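Arylsulfatase (Pseudoalteromonas sp. MB47, PDB 7AJ0) probably removes sulfate groups from fucoidan as an exo-acting, calcium-binding sulfatase that assembles into a hexamer. Local coordinates at residues 97-102 and 112-117. Residues are numbered along the deposited sequence; the frame is centred on the assembly and turned at random.
Sequences YSQPTC and GRLPVR. With CA (calcium ion), chain G.
The contact brackets the sulfatase signature, which begins at the calcium ligand Cys102: Gln99 meets Leu114 and Pro115 where the residues flanking helix 102-111 come together. Residues 97-102 lead into the helix, and 112-117 leave its far end, through Gly112, and double back toward the residues before it. Gln99 points at 112-117; its CG lies beside the backbone N (chi1 -53°), and the chain then bends at chi2 (-59°), turning the amide so that both its ends meet one methyl. That methyl is CD2 of Leu114, which comes at about a right angle, 3.6 Å from Gln99 NE2 and 3.7 Å from Gln99 OE1. Pro115 arrives obliquely; its CD lies 3.9 Å from Gln99 OE1. Ser104 of helix 102-111 packs on both Gln99 and Pro115. Each segment also has its own bond: Ser98 OG donates to Gln99 O at 3.1 Å, and Arg117 N reaches Leu114 O at 3.0 Å. At the far end of residues 97-102, Cys102 SG sits 2.5 Å from the calcium, which Asp60, Asp61, Asp325 and Asn326 also bind. In related sulfatases the cysteine opening this signature is converted to formylglycine, but here it is modelled as cysteine. The buried contact is thus van der Waals in character, and because carbon faces both amide ends, it does not itself dictate which way round the Gln99 amide sits.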
loop_
_atom_site.group_PDB
_atom_site.type_symbol
_atom_site.label_atom_id
_atom_site.label_comp_id
_atom_site.label_asym_id
_atom_site.label_seq_id
_atom_site.Cartn_x
_atom_site.Cartn_y
_atom_site.Cartn_z
ATOM N N TYR A 97 -11.884 29.000 -6.518
ATOM C CA TYR A 97 -10.626 28.469 -6.015
ATOM C C TYR A 97 -10.017 29.374 -4.959
ATOM O O TYR A 97 -10.114 30.602 -5.037
ATOM C CB TYR A 97 -9.617 28.267 -7.164
ATOM C CG TYR A 97 -9.880 27.003 -7.936
ATOM C CD1 TYR A 97 -9.401 25.783 -7.483
ATOM C CD2 TYR A 97 -10.627 27.021 -9.102
ATOM C CE1 TYR A 97 -9.652 24.617 -8.174
ATOM C CE2 TYR A 97 -10.880 25.862 -9.802
ATOM C CZ TYR A 97 -10.390 24.661 -9.333
ATOM O OH TYR A 97 -10.642 23.501 -10.023
ATOM N N SER A 98 -9.381 28.738 -3.971
ATOM C CA SER A 98 -8.693 29.434 -2.893
ATOM C C SER A 98 -7.251 28.951 -2.820
ATOM O O SER A 98 -6.804 28.193 -3.688
ATOM C CB SER A 98 -9.402 29.188 -1.565
ATOM O OG SER A 98 -9.293 27.825 -1.185
ATOM N N GLN A 99 -6.525 29.359 -1.796
ATOM C CA GLN A 99 -5.226 28.776 -1.475
ATOM C C GLN A 99 -5.420 27.587 -0.548
ATOM O O GLN A 99 -6.501 27.373 0.001
ATOM C CB GLN A 99 -4.326 29.831 -0.850
ATOM C CG GLN A 99 -4.202 31.092 -1.687
ATOM C CD GLN A 99 -3.648 30.819 -3.071
ATOM O OE1 GLN A 99 -2.529 30.325 -3.220
ATOM N NE2 GLN A 99 -4.436 31.128 -4.094
ATOM N N PRO A 100 -4.383 26.767 -0.353
ATOM C CA PRO A 100 -4.567 25.541 0.439
ATOM C C PRO A 100 -4.634 25.744 1.947
ATOM O O PRO A 100 -5.017 24.800 2.650
ATOM C CB PRO A 100 -3.335 24.692 0.065
ATOM C CG PRO A 100 -2.787 25.312 -1.177
ATOM C CD PRO A 100 -3.089 26.774 -1.056
ATOM N N THR A 101 -4.285 26.919 2.474
ATOM C CA THR A 101 -4.248 27.125 3.916
ATOM C C THR A 101 -4.751 28.521 4.265
ATOM O O THR A 101 -4.910 29.384 3.400
ATOM C CB THR A 101 -2.832 26.908 4.474
ATOM O OG1 THR A 101 -1.891 27.676 3.712
ATOM C CG2 THR A 101 -2.452 25.437 4.404
ATOM N N CYS A 102 -4.981 28.733 5.567
ATOM C CA CYS A 102 -5.721 29.903 6.031
ATOM C C CYS A 102 -5.006 31.202 5.680
ATOM O O CYS A 102 -5.548 32.054 4.966
ATOM C CB CYS A 102 -5.931 29.820 7.548
ATOM S SG CYS A 102 -6.819 28.368 8.137
ATOM N N GLY A 112 -4.935 40.865 -3.561
ATOM C CA GLY A 112 -4.959 40.590 -4.982
ATOM C C GLY A 112 -3.754 39.836 -5.486
ATOM O O GLY A 112 -3.505 39.816 -6.694
ATOM N N ARG A 113 -3.007 39.193 -4.594
ATOM C CA ARG A 113 -1.693 38.665 -4.928
ATOM C C ARG A 113 -1.487 37.298 -4.299
ATOM O O ARG A 113 -1.755 37.111 -3.109
ATOM C CB ARG A 113 -0.598 39.633 -4.457
ATOM C CG ARG A 113 -0.288 40.721 -5.460
ATOM C CD ARG A 113 0.239 41.981 -4.809
ATOM N NE ARG A 113 1.447 41.766 -4.016
ATOM C CZ ARG A 113 2.663 41.591 -4.525
ATOM N NH1 ARG A 113 2.844 41.582 -5.838
ATOM N NH2 ARG A 113 3.700 41.420 -3.716
ATOM N N LEU A 114 -1.025 36.352 -5.104
ATOM C CA LEU A 114 -0.598 35.071 -4.564
ATOM C C LEU A 114 0.386 35.313 -3.423
ATOM O O LEU A 114 1.275 36.166 -3.542
ATOM C CB LEU A 114 0.045 34.225 -5.662
ATOM C CG LEU A 114 -0.928 33.679 -6.708
ATOM C CD1 LEU A 114 -0.177 33.139 -7.912
ATOM C CD2 LEU A 114 -1.814 32.599 -6.100
ATOM N N PRO A 115 0.253 34.602 -2.301
ATOM C CA PRO A 115 1.078 34.936 -1.127
ATOM C C PRO A 115 2.567 34.703 -1.323
ATOM O O PRO A 115 3.363 35.236 -0.539
ATOM C CB PRO A 115 0.511 34.033 -0.021
ATOM C CG PRO A 115 -0.241 32.961 -0.726
ATOM C CD PRO A 115 -0.731 33.540 -2.014
ATOM N N VAL A 116 2.979 33.935 -2.333
ATOM C CA VAL A 116 4.409 33.771 -2.564
ATOM C C VAL A 116 5.032 35.093 -3.000
ATOM O O VAL A 116 6.223 35.335 -2.763
ATOM C CB VAL A 116 4.664 32.654 -3.592
ATOM C CG1 VAL A 116 4.173 33.063 -4.975
ATOM C CG2 VAL A 116 6.142 32.295 -3.619
ATOM N N ARG A 117 4.249 35.970 -3.632
ATOM C CA ARG A 117 4.775 37.273 -4.023
ATOM C C ARG A 117 4.947 38.183 -2.814
ATOM O O ARG A 117 5.930 38.927 -2.721
ATOM C CB ARG A 117 3.850 37.939 -5.042
ATOM C CG ARG A 117 3.541 37.105 -6.273
ATOM C CD ARG A 117 2.855 37.953 -7.331
ATOM N NE ARG A 117 2.301 37.159 -8.424
ATOM C CZ ARG A 117 2.977 36.789 -9.508
ATOM N NH1 ARG A 117 4.248 37.130 -9.656
ATOM N NH2 ARG A 117 2.376 36.071 -10.446
HETATM CA CA CA G . -9.043 28.330 6.888
#